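Local coordinates for protein argonaute (Marinitoga piezophila, PDB 5I4A) that cleaves single-stranded DNA as an RNA-guided endonuclease that uses short guide RNAs with a 5'-hydroxyl end, at residues I299-S304 against A375-D380; I398-L403 against K416-K421; E28-A33 against F44-D49. All blocks are in the same frame, centred on the assembly; numbering follows the deposited sequence.

Contact 1: residues I299-S304 against A375-D380. With nucleotides of chain B.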
loop_
_atom_site.group_PDB
_atom_site.type_symbol
_atom_site.label_atom_id
_atom_site.label_comp_id
_atom_site.label_asym_id
_atom_site.label_seq_id
_atom_site.Cartn_x
_atom_site.Cartn_y
_atom_site.Cartn_z
ATOM N N ILE A 299 -5.727 -9.996 32.014
ATOM C CA ILE A 299 -5.638 -11.404 32.379
ATOM C C ILE A 299 -4.782 -12.104 31.329
ATOM O O ILE A 299 -4.507 -11.558 30.259
ATOM C CB ILE A 299 -7.019 -12.087 32.500
ATOM C CG1 ILE A 299 -7.817 -11.933 31.202
ATOM C CG2 ILE A 299 -7.794 -11.539 33.694
ATOM C CD1 ILE A 299 -9.148 -12.655 31.222
ATOM N N PHE A 300 -4.367 -13.330 31.643
ATOM C CA PHE A 300 -3.415 -14.076 30.830
ATOM C C PHE A 300 -4.057 -15.329 30.247
ATOM O O PHE A 300 -4.831 -16.016 30.924
ATOM C CB PHE A 300 -2.178 -14.483 31.650
ATOM C CG PHE A 300 -1.399 -13.324 32.208
ATOM C CD1 PHE A 300 -1.716 -12.789 33.445
ATOM C CD2 PHE A 300 -0.334 -12.785 31.501
ATOM C CE1 PHE A 300 -0.992 -11.728 33.961
ATOM C CE2 PHE A 300 0.389 -11.725 32.012
ATOM C CZ PHE A 300 0.059 -11.197 33.242
ATOM N N PHE A 301 -3.717 -15.633 28.995
ATOM C CA PHE A 301 -4.136 -16.866 28.336
ATOM C C PHE A 301 -2.903 -17.588 27.814
ATOM O O PHE A 301 -2.123 -17.017 27.045
ATOM C CB PHE A 301 -5.114 -16.589 27.191
ATOM C CG PHE A 301 -6.489 -16.186 27.647
ATOM C CD1 PHE A 301 -6.792 -14.856 27.885
ATOM C CD2 PHE A 301 -7.476 -17.139 27.838
ATOM C CE1 PHE A 301 -8.059 -14.483 28.306
ATOM C CE2 PHE A 301 -8.740 -16.773 28.259
ATOM C CZ PHE A 301 -9.031 -15.446 28.496
ATOM N N PHE A 302 -2.734 -18.841 28.223
ATOM C CA PHE A 302 -1.617 -19.662 27.787
ATOM C C PHE A 302 -2.134 -20.832 26.962
ATOM O O PHE A 302 -3.245 -21.324 27.180
ATOM C CB PHE A 302 -0.806 -20.181 28.977
ATOM C CG PHE A 302 -0.264 -19.093 29.860
ATOM C CD1 PHE A 302 -1.023 -18.584 30.901
ATOM C CD2 PHE A 302 1.007 -18.586 29.661
ATOM C CE1 PHE A 302 -0.528 -17.590 31.714
ATOM C CE2 PHE A 302 1.507 -17.592 30.473
ATOM C CZ PHE A 302 0.735 -17.092 31.499
ATOM N N SER A 303 -1.315 -21.280 26.008
ATOM C CA SER A 303 -1.724 -22.386 25.151
ATOM C C SER A 303 -1.645 -23.730 25.866
ATOM O O SER A 303 -2.239 -24.705 25.389
ATOM C CB SER A 303 -0.869 -22.410 23.884
ATOM O OG SER A 303 0.491 -22.665 24.187
ATOM N N SER A 304 -0.939 -23.803 26.993
ATOM C CA SER A 304 -0.794 -25.039 27.753
ATOM C C SER A 304 -0.136 -24.713 29.085
ATOM O O SER A 304 0.456 -23.644 29.260
ATOM C CB SER A 304 0.038 -26.078 26.995
ATOM O OG SER A 304 1.356 -25.605 26.767
ATOM N N ALA A 375 -6.512 -9.060 27.174
ATOM C CA ALA A 375 -6.238 -10.490 27.189
ATOM C C ALA A 375 -4.827 -10.682 26.643
ATOM O O ALA A 375 -4.602 -10.637 25.432
ATOM C CB ALA A 375 -7.272 -11.259 26.379
ATOM N N ILE A 376 -3.871 -10.878 27.550
ATOM C CA ILE A 376 -2.489 -11.177 27.177
ATOM C C ILE A 376 -2.443 -12.646 26.767
ATOM O O ILE A 376 -2.430 -13.547 27.614
ATOM C CB ILE A 376 -1.513 -10.869 28.315
ATOM C CG1 ILE A 376 -1.532 -9.366 28.625
ATOM C CG2 ILE A 376 -0.105 -11.321 27.948
ATOM C CD1 ILE A 376 -0.906 -9.001 29.954
ATOM N N VAL A 377 -2.427 -12.891 25.465
ATOM C CA VAL A 377 -2.531 -14.231 24.904
ATOM C C VAL A 377 -1.162 -14.606 24.357
ATOM O O VAL A 377 -0.670 -13.977 23.411
ATOM C CB VAL A 377 -3.603 -14.302 23.810
ATOM C CG1 VAL A 377 -3.704 -15.712 23.249
ATOM C CG2 VAL A 377 -4.938 -13.831 24.366
ATOM N N LEU A 378 -0.539 -15.614 24.959
ATOM C CA LEU A 378 0.799 -16.025 24.562
ATOM C C LEU A 378 0.715 -16.975 23.374
ATOM O O LEU A 378 0.095 -18.042 23.463
ATOM C CB LEU A 378 1.528 -16.684 25.732
ATOM C CG LEU A 378 2.107 -15.753 26.797
ATOM C CD1 LEU A 378 1.028 -15.238 27.743
ATOM C CD2 LEU A 378 3.215 -16.461 27.565
ATOM N N LEU A 379 1.331 -16.580 22.263
ATOM C CA LEU A 379 1.400 -17.400 21.064
ATOM C C LEU A 379 2.711 -18.174 21.053
ATOM O O LEU A 379 3.773 -17.615 21.337
ATOM C CB LEU A 379 1.295 -16.538 19.805
ATOM C CG LEU A 379 0.159 -15.515 19.720
ATOM C CD1 LEU A 379 0.276 -14.694 18.448
ATOM C CD2 LEU A 379 -1.204 -16.191 19.798
ATOM N N ASP A 380 2.631 -19.466 20.726
ATOM C CA ASP A 380 3.835 -20.288 20.662
ATOM C C ASP A 380 4.728 -19.893 19.495
ATOM O O ASP A 380 5.956 -19.991 19.591
ATOM C CB ASP A 380 3.453 -21.763 20.559
ATOM C CG ASP A 380 2.922 -22.315 21.864
ATOM O OD1 ASP A 380 3.581 -22.111 22.905
ATOM O OD2 ASP A 380 1.842 -22.943 21.849
ATOM O "O5'" U B 1 -0.049 -8.407 16.002
ATOM C "C5'" U B 1 -0.260 -8.900 17.321
ATOM C "C4'" U B 1 0.582 -10.119 17.609
ATOM O "O4'" U B 1 0.076 -11.242 16.839
ATOM C "C3'" U B 1 2.065 -9.990 17.267
ATOM O "O3'" U B 1 2.854 -10.656 18.252
ATOM C "C2'" U B 1 2.184 -10.717 15.930
ATOM O "O2'" U B 1 3.456 -11.281 15.686
ATOM C "C1'" U B 1 1.111 -11.796 16.049
ATOM N N1 U B 1 0.529 -12.165 14.752
ATOM C C2 U B 1 0.554 -13.483 14.336
ATOM O O2 U B 1 1.038 -14.383 15.003
ATOM N N3 U B 1 -0.015 -13.708 13.104
ATOM C C4 U B 1 -0.588 -12.764 12.268
ATOM O O4 U B 1 -1.063 -13.109 11.187
ATOM C C5 U B 1 -0.570 -11.427 12.773
ATOM C C6 U B 1 -0.023 -11.184 13.965
#
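Asp380 OD2 receives the hydroxyl of Ser303, whose OG stands 2.7 Å away on the syn side of the carboxylate and 28° out of its plane. With OG tucked between its own backbone N and carbonyl carbon (chi1 64°), Ser303 reaches across from the end of one strand to the end of the next. The other oxygen, OD1, is paired with Lys404 and also takes the side-chain amide of Gln307; contacts at both oxygens leave the acid little freedom to turn and probably favour its charged form. Before these two loops, strands 299-302 and 375-379 run side by side as parallel neighbours in the central sheet of the Mid domain, a Rossmann-like fold. Their ladder alternates: Ile376 N donates to Ile299 O, Phe301 N to Ile376 O at 2.8 Å, and Leu378 N to Phe301 O in a nearly straight bond. Side chains divide between the two faces. On that of Phe300 and Ile376, the isoleucine lies alongside the ring, its CD1 3.7 Å from Phe300 CE2, and helix 412-424 covers this side. Farther along, Phe302 and Leu378 also point the same way, and Phe302 CE2 is 3.6 Å from each leucine methyl, CD1 and CD2. Phe301 turns to the other face, where its CE1 approaches Ala375 CB at 3.8 Å and the Val377 side chain crosses it at a slant, CG2 beside Phe301 CB. Leu379 faces away from strand 299-302 and brings CD1 to 3.5 Å from O2 of U1 of chain B, the 5' nucleotide of the guide.

Contact 2: residues I398-L403 against K416-K421. With nucleotides of chain B.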
loop_
_atom_site.group_PDB
_atom_site.type_symbol
_atom_site.label_atom_id
_atom_site.label_comp_id
_atom_site.label_asym_id
_atom_site.label_seq_id
_atom_site.Cartn_x
_atom_site.Cartn_y
_atom_site.Cartn_z
ATOM N N ILE A 398 -10.265 -7.394 25.270
ATOM C CA ILE A 398 -9.435 -6.731 24.270
ATOM C C ILE A 398 -8.269 -7.669 23.973
ATOM O O ILE A 398 -7.337 -7.795 24.770
ATOM C CB ILE A 398 -8.954 -5.360 24.753
ATOM C CG1 ILE A 398 -10.148 -4.466 25.094
ATOM C CG2 ILE A 398 -8.081 -4.696 23.694
ATOM C CD1 ILE A 398 -9.761 -3.127 25.693
ATOM N N LEU A 399 -8.326 -8.326 22.820
ATOM C CA LEU A 399 -7.341 -9.339 22.465
ATOM C C LEU A 399 -5.977 -8.693 22.242
ATOM O O LEU A 399 -5.831 -7.801 21.398
ATOM C CB LEU A 399 -7.806 -10.087 21.217
ATOM C CG LEU A 399 -6.950 -11.221 20.657
ATOM C CD1 LEU A 399 -6.574 -12.183 21.757
ATOM C CD2 LEU A 399 -7.708 -11.943 19.559
ATOM N N GLN A 400 -4.975 -9.143 23.000
ATOM C CA GLN A 400 -3.622 -8.589 22.943
ATOM C C GLN A 400 -2.611 -9.725 22.871
ATOM O O GLN A 400 -1.950 -10.048 23.868
ATOM C CB GLN A 400 -3.343 -7.684 24.146
ATOM C CG GLN A 400 -4.145 -6.384 24.161
ATOM C CD GLN A 400 -3.700 -5.402 23.087
ATOM O OE1 GLN A 400 -2.703 -5.626 22.400
ATOM N NE2 GLN A 400 -4.439 -4.308 22.940
ATOM N N PRO A 401 -2.444 -10.337 21.701
ATOM C CA PRO A 401 -1.510 -11.462 21.585
ATOM C C PRO A 401 -0.063 -10.994 21.590
ATOM O O PRO A 401 0.257 -9.861 21.225
ATOM C CB PRO A 401 -1.878 -12.101 20.239
ATOM C CG PRO A 401 -3.146 -11.392 19.774
ATOM C CD PRO A 401 -3.123 -10.052 20.429
ATOM N N ILE A 402 0.820 -11.896 22.013
ATOM C CA ILE A 402 2.256 -11.627 22.007
ATOM C C ILE A 402 2.998 -12.952 21.874
ATOM O O ILE A 402 2.595 -13.965 22.453
ATOM C CB ILE A 402 2.698 -10.845 23.265
ATOM C CG1 ILE A 402 4.201 -10.549 23.213
ATOM C CG2 ILE A 402 2.327 -11.600 24.539
ATOM C CD1 ILE A 402 4.680 -9.587 24.276
ATOM N N LEU A 403 4.074 -12.938 21.093
ATOM C CA LEU A 403 4.863 -14.141 20.876
ATOM C C LEU A 403 5.564 -14.569 22.159
ATOM O O LEU A 403 6.158 -13.746 22.864
ATOM C CB LEU A 403 5.884 -13.904 19.762
ATOM C CG LEU A 403 5.278 -13.620 18.387
ATOM C CD1 LEU A 403 6.363 -13.328 17.362
ATOM C CD2 LEU A 403 4.420 -14.794 17.944
ATOM N N LYS A 416 7.715 -1.995 26.402
ATOM C CA LYS A 416 7.218 -0.622 26.378
ATOM C C LYS A 416 6.183 -0.439 25.274
ATOM O O LYS A 416 5.109 0.132 25.498
ATOM C CB LYS A 416 8.383 0.356 26.190
ATOM C CG LYS A 416 9.319 0.457 27.385
ATOM C CD LYS A 416 10.567 1.278 27.070
ATOM C CE LYS A 416 10.270 2.770 27.016
ATOM N NZ LYS A 416 11.518 3.590 27.010
ATOM N N SER A 417 6.497 -0.927 24.071
ATOM C CA SER A 417 5.571 -0.827 22.946
ATOM C C SER A 417 4.270 -1.567 23.226
ATOM O O SER A 417 3.181 -1.080 22.899
ATOM C CB SER A 417 6.234 -1.392 21.695
ATOM O OG SER A 417 7.320 -0.577 21.293
ATOM N N TYR A 418 4.376 -2.758 23.813
ATOM C CA TYR A 418 3.206 -3.556 24.162
ATOM C C TYR A 418 2.273 -2.784 25.092
ATOM O O TYR A 418 1.053 -2.761 24.889
ATOM C CB TYR A 418 3.683 -4.862 24.797
ATOM C CG TYR A 418 2.655 -5.952 24.985
ATOM C CD1 TYR A 418 1.724 -6.253 23.996
ATOM C CD2 TYR A 418 2.650 -6.717 26.142
ATOM C CE1 TYR A 418 0.798 -7.271 24.175
ATOM C CE2 TYR A 418 1.738 -7.734 26.326
ATOM C CZ TYR A 418 0.811 -8.007 25.344
ATOM O OH TYR A 418 -0.099 -9.018 25.534
ATOM N N VAL A 419 2.835 -2.118 26.105
ATOM C CA VAL A 419 2.012 -1.335 27.023
ATOM C C VAL A 419 1.431 -0.117 26.316
ATOM O O VAL A 419 0.295 0.292 26.588
ATOM C CB VAL A 419 2.825 -0.930 28.267
ATOM C CG1 VAL A 419 1.964 -0.114 29.223
ATOM C CG2 VAL A 419 3.372 -2.161 28.970
ATOM N N TYR A 420 2.201 0.488 25.408
ATOM C CA TYR A 420 1.677 1.603 24.626
ATOM C C TYR A 420 0.462 1.174 23.814
ATOM O O TYR A 420 -0.558 1.873 23.785
ATOM C CB TYR A 420 2.769 2.164 23.710
ATOM C CG TYR A 420 2.294 3.321 22.860
ATOM C CD1 TYR A 420 1.650 3.103 21.645
ATOM C CD2 TYR A 420 2.479 4.633 23.276
ATOM C CE1 TYR A 420 1.202 4.158 20.873
ATOM C CE2 TYR A 420 2.040 5.694 22.509
ATOM C CZ TYR A 420 1.403 5.450 21.307
ATOM O OH TYR A 420 0.963 6.503 20.538
ATOM N N LYS A 421 0.565 0.030 23.130
ATOM C CA LYS A 421 -0.555 -0.481 22.347
ATOM C C LYS A 421 -1.795 -0.671 23.214
ATOM O O LYS A 421 -2.912 -0.333 22.804
ATOM C CB LYS A 421 -0.167 -1.800 21.679
ATOM C CG LYS A 421 -1.310 -2.474 20.941
ATOM C CD LYS A 421 -0.875 -3.770 20.286
ATOM C CE LYS A 421 -1.980 -4.310 19.396
ATOM N NZ LYS A 421 -1.580 -5.536 18.640
ATOM P P A B 2 4.267 -10.031 18.691
ATOM O OP1 A B 2 5.144 -10.021 17.496
ATOM O OP2 A B 2 4.726 -10.692 19.937
ATOM O "O5'" A B 2 3.933 -8.510 19.024
ATOM C "C5'" A B 2 3.027 -8.156 20.059
ATOM C "C4'" A B 2 3.098 -6.680 20.342
ATOM O "O4'" A B 2 4.375 -6.376 20.963
ATOM C "C3'" A B 2 3.055 -5.785 19.114
ATOM O "O3'" A B 2 1.740 -5.528 18.655
ATOM C "C2'" A B 2 3.808 -4.545 19.575
ATOM O "O2'" A B 2 2.989 -3.729 20.399
ATOM C "C1'" A B 2 4.894 -5.173 20.443
ATOM N N9 A B 2 6.093 -5.508 19.652
ATOM C C8 A B 2 6.511 -6.752 19.253
ATOM N N7 A B 2 7.622 -6.743 18.554
ATOM C C5 A B 2 7.954 -5.394 18.489
ATOM C C6 A B 2 9.024 -4.710 17.887
ATOM N N6 A B 2 10.002 -5.315 17.205
ATOM N N1 A B 2 9.053 -3.364 18.008
ATOM C C2 A B 2 8.077 -2.757 18.691
ATOM N N3 A B 2 7.021 -3.298 19.298
ATOM C C4 A B 2 7.021 -4.629 19.159
ATOM O "O5'" U B 1 -0.049 -8.407 16.002
ATOM C "C5'" U B 1 -0.260 -8.900 17.321
ATOM C "C4'" U B 1 0.582 -10.119 17.609
ATOM O "O4'" U B 1 0.076 -11.242 16.839
ATOM C "C3'" U B 1 2.065 -9.990 17.267
ATOM O "O3'" U B 1 2.854 -10.656 18.252
ATOM C "C2'" U B 1 2.184 -10.717 15.930
ATOM O "O2'" U B 1 3.456 -11.281 15.686
ATOM C "C1'" U B 1 1.111 -11.796 16.049
ATOM N N1 U B 1 0.529 -12.165 14.752
ATOM C C2 U B 1 0.554 -13.483 14.336
ATOM O O2 U B 1 1.038 -14.383 15.003
ATOM N N3 U B 1 -0.015 -13.708 13.104
ATOM C C4 U B 1 -0.588 -12.764 12.268
ATOM O O4 U B 1 -1.063 -13.109 11.187
ATOM C C5 U B 1 -0.570 -11.427 12.773
ATOM C C6 U B 1 -0.023 -11.184 13.965
ATOM P P U B 3 1.477 -5.288 17.090
ATOM O OP1 U B 3 0.049 -4.936 16.890
ATOM O OP2 U B 3 2.060 -6.420 16.332
ATOM O "O5'" U B 3 2.340 -3.993 16.774
ATOM C "C5'" U B 3 2.984 -3.843 15.524
ATOM C "C4'" U B 3 3.966 -2.703 15.547
ATOM O "O4'" U B 3 5.151 -3.084 16.296
ATOM C "C3'" U B 3 4.496 -2.286 14.188
ATOM O "O3'" U B 3 3.623 -1.390 13.527
ATOM C "C2'" U B 3 5.846 -1.670 14.520
ATOM O "O2'" U B 3 5.686 -0.343 14.989
ATOM C "C1'" U B 3 6.304 -2.551 15.683
ATOM N N1 U B 3 7.138 -3.680 15.215
ATOM C C2 U B 3 8.403 -3.408 14.720
ATOM O O2 U B 3 8.878 -2.287 14.652
ATOM N N3 U B 3 9.102 -4.512 14.301
ATOM C C4 U B 3 8.682 -5.822 14.327
ATOM O O4 U B 3 9.435 -6.706 13.915
ATOM C C5 U B 3 7.367 -6.021 14.851
ATOM C C6 U B 3 6.660 -4.966 15.266
HETATM O O HOH W 1 -1.015 -7.425 20.971
#
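Tyr418 lies with one ring face against Ile402 and its hydroxyl directed to Gln400, joining helix 412-424 to strand 398-403 of the Rossmann-like Mid domain; the two segments run nearly antiparallel, at 167°. Ile402 CD1 sits over the middle of the ring, 4.0 Å from its centroid, in a CH-pi contact, while CG2 of the same residue approaches OH. Tyr418 OH donates to Gln400 O at 2.7 Å, the oxygen lying at the ring's edge. The donor stands 35° above the carbonyl plane rather than on a lone pair. The Gln400 side chain runs alongside that of Lys421 but heads the other way, bringing OE1 within 3.4 Å of Lys421 CD. From a CG anti to the backbone N (chi1 175°) the lysine chain runs fully extended, which carries NZ to the guide backbone. There it makes a weak bond to O3' of A2 of chain B and meets a phosphate oxygen of U3 of chain B, at a separation too short to be taken at face value. One water ties the groups together: it donates to Gln400 OE1 and to Pro401 O and accepts from Lys421 NZ at 3.1 Å. At the far end of the strand Leu403, the N-cap of helix 404-409, grips the phosphate of A2 of chain B through its backbone, N donating to OP2 at 2.6 Å in an almost straight bond.

Contact 3: residues E28-A33 against F44-D49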
loop_
_atom_site.group_PDB
_atom_site.type_symbol
_atom_site.label_atom_id
_atom_site.label_comp_id
_atom_site.label_asym_id
_atom_site.label_seq_id
_atom_site.Cartn_x
_atom_site.Cartn_y
_atom_site.Cartn_z
ATOM N N GLU A 28 -9.024 -13.568 -41.395
ATOM C CA GLU A 28 -9.983 -13.053 -40.435
ATOM C C GLU A 28 -9.404 -11.828 -39.732
ATOM O O GLU A 28 -8.207 -11.795 -39.427
ATOM C CB GLU A 28 -10.353 -14.132 -39.419
ATOM C CG GLU A 28 -11.066 -15.319 -40.044
ATOM C CD GLU A 28 -12.379 -14.925 -40.677
ATOM O OE1 GLU A 28 -13.300 -14.551 -39.917
ATOM O OE2 GLU A 28 -12.487 -14.975 -41.921
ATOM N N PRO A 29 -10.220 -10.799 -39.489
ATOM C CA PRO A 29 -9.681 -9.564 -38.895
ATOM C C PRO A 29 -8.994 -9.776 -37.556
ATOM O O PRO A 29 -7.971 -9.136 -37.286
ATOM C CB PRO A 29 -10.926 -8.675 -38.767
ATOM C CG PRO A 29 -11.851 -9.172 -39.837
ATOM C CD PRO A 29 -11.624 -10.655 -39.908
ATOM N N LYS A 30 -9.523 -10.660 -36.707
ATOM C CA LYS A 30 -8.895 -10.894 -35.410
ATOM C C LYS A 30 -7.505 -11.499 -35.573
ATOM O O LYS A 30 -6.565 -11.114 -34.866
ATOM C CB LYS A 30 -9.779 -11.797 -34.551
ATOM C CG LYS A 30 -9.257 -12.007 -33.137
ATOM C CD LYS A 30 -10.322 -12.613 -32.237
ATOM C CE LYS A 30 -11.538 -11.702 -32.132
ATOM N NZ LYS A 30 -11.187 -10.350 -31.609
ATOM N N LEU A 31 -7.353 -12.441 -36.506
ATOM C CA LEU A 31 -6.047 -13.048 -36.745
ATOM C C LEU A 31 -5.086 -12.060 -37.395
ATOM O O LEU A 31 -3.903 -12.013 -37.040
ATOM C CB LEU A 31 -6.204 -14.297 -37.611
ATOM C CG LEU A 31 -4.922 -15.004 -38.058
ATOM C CD1 LEU A 31 -4.054 -15.361 -36.862
ATOM C CD2 LEU A 31 -5.256 -16.243 -38.875
ATOM N N PHE A 32 -5.573 -11.276 -38.360
ATOM C CA PHE A 32 -4.745 -10.241 -38.976
ATOM C C PHE A 32 -4.235 -9.263 -37.924
ATOM O O PHE A 32 -3.045 -8.928 -37.891
ATOM C CB PHE A 32 -5.551 -9.522 -40.063
ATOM C CG PHE A 32 -4.745 -8.562 -40.900
ATOM C CD1 PHE A 32 -3.490 -8.909 -41.373
ATOM C CD2 PHE A 32 -5.262 -7.322 -41.242
ATOM C CE1 PHE A 32 -2.755 -8.027 -42.150
ATOM C CE2 PHE A 32 -4.534 -6.439 -42.021
ATOM C CZ PHE A 32 -3.279 -6.792 -42.474
ATOM N N ALA A 33 -5.123 -8.819 -37.031
ATOM C CA ALA A 33 -4.719 -7.898 -35.973
ATOM C C ALA A 33 -3.716 -8.542 -35.024
ATOM O O ALA A 33 -2.777 -7.884 -34.561
ATOM C CB ALA A 33 -5.949 -7.412 -35.208
ATOM N N PHE A 44 -2.826 -4.148 -32.176
ATOM C CA PHE A 44 -3.832 -3.732 -33.140
ATOM C C PHE A 44 -5.208 -4.178 -32.661
ATOM O O PHE A 44 -5.351 -5.217 -32.012
ATOM C CB PHE A 44 -3.563 -4.341 -34.520
ATOM C CG PHE A 44 -2.431 -3.699 -35.276
ATOM C CD1 PHE A 44 -1.129 -3.778 -34.809
ATOM C CD2 PHE A 44 -2.669 -3.048 -36.477
ATOM C CE1 PHE A 44 -0.089 -3.197 -35.511
ATOM C CE2 PHE A 44 -1.631 -2.465 -37.185
ATOM C CZ PHE A 44 -0.340 -2.541 -36.705
ATOM N N GLN A 45 -6.225 -3.391 -32.993
ATOM C CA GLN A 45 -7.606 -3.773 -32.743
ATOM C C GLN A 45 -8.273 -4.153 -34.060
ATOM O O GLN A 45 -7.808 -3.794 -35.145
ATOM C CB GLN A 45 -8.376 -2.642 -32.048
ATOM C CG GLN A 45 -9.730 -3.054 -31.476
ATOM C CD GLN A 45 -9.649 -4.270 -30.575
ATOM O OE1 GLN A 45 -8.789 -4.351 -29.698
ATOM N NE2 GLN A 45 -10.546 -5.227 -30.791
ATOM N N ASP A 46 -9.368 -4.902 -33.955
ATOM C CA ASP A 46 -10.078 -5.413 -35.116
ATOM C C ASP A 46 -11.562 -5.089 -35.015
ATOM O O ASP A 46 -12.108 -4.890 -33.927
ATOM C CB ASP A 46 -9.895 -6.930 -35.262
ATOM C CG ASP A 46 -10.514 -7.703 -34.112
ATOM O OD1 ASP A 46 -11.707 -8.061 -34.208
ATOM O OD2 ASP A 46 -9.807 -7.953 -33.113
ATOM N N SER A 47 -12.206 -5.037 -36.180
ATOM C CA SER A 47 -13.656 -4.929 -36.274
ATOM C C SER A 47 -14.211 -6.175 -36.948
ATOM O O SER A 47 -13.548 -7.216 -36.990
ATOM C CB SER A 47 -14.065 -3.675 -37.052
ATOM O OG SER A 47 -15.446 -3.712 -37.386
ATOM N N ASN A 48 -15.430 -6.076 -37.476
ATOM C CA ASN A 48 -15.981 -7.165 -38.270
ATOM C C ASN A 48 -15.281 -7.305 -39.614
ATOM O O ASN A 48 -15.330 -8.383 -40.215
ATOM C CB ASN A 48 -17.482 -6.955 -38.470
ATOM C CG ASN A 48 -18.283 -7.287 -37.230
ATOM O OD1 ASN A 48 -18.043 -8.305 -36.581
ATOM N ND2 ASN A 48 -19.234 -6.426 -36.888
ATOM N N ASP A 49 -14.629 -6.247 -40.099
ATOM C CA ASP A 49 -13.871 -6.322 -41.346
ATOM C C ASP A 49 -12.575 -5.521 -41.343
ATOM O O ASP A 49 -11.651 -5.895 -42.070
ATOM C CB ASP A 49 -14.734 -5.860 -42.532
ATOM C CG ASP A 49 -15.852 -6.836 -42.860
ATOM O OD1 ASP A 49 -16.874 -6.838 -42.140
ATOM O OD2 ASP A 49 -15.716 -7.594 -43.845
#
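The first turn of helix 29-40 passes over residues 44-49 in the opposite direction, so that Lys30 CA lies 5.6 Å from Asp46 CA and Ala33 CA 5.1 Å from Phe44 CA. This is helix-on-sheet packing in the N-terminal domain, where strand 45-46 is an outermost strand of a four-stranded antiparallel sheet. Ala33 fits closely over the strand, its CB 3.9 Å from Phe44 CB and nearly as close to Asp46 CB. Ser37, one turn farther along the helix, braces this end, its hydroxyl bonded to both Ala33 O and Phe44 N. Asp46 CB packs against the backbone of Pro29, and with CG between the backbone N and the carbonyl carbon (chi1 65°), the carboxylate is set beside Lys30. The lysine chain crosses it obliquely, bending at chi3 and chi4 to fold its ammonium back, and Lys30 NZ forms a salt bridge to Asp46 OD2 at 3.1 Å, met on the syn side. With an alanine in place of Asp46, the Lys30 ammonium would probably lose its mate and be set free to swing into solvent. Beyond the strand the chain curls under the Pro29 ring, whose CB lies 3.5 Å from Ser47 O and whose CG is 3.6 Å from Asn48 O.

Contact 3 comes first along the chain, followed by contact 1 and then contact 2. The last two belong to one Mid-domain unit: their centres are 12 Å apart, and strands 374-379 and 398-403 are neighbours in the same parallel sheet, probably joined by backbone bonds such as Ala375 O to Gln400 N. Tyr418 also packs on Ile376, so helix 412-424 covers both pairs. The sheet and this helix together carry residues that meet the first nucleotides of the guide. Contact 3, in the N-terminal domain, lies about 64 Å from contact 1 and 61 Å from contact 2 between centres, across the chain's centre: it belongs to the PAZ lobe, contacts 1 and 2 to the PIWI lobe.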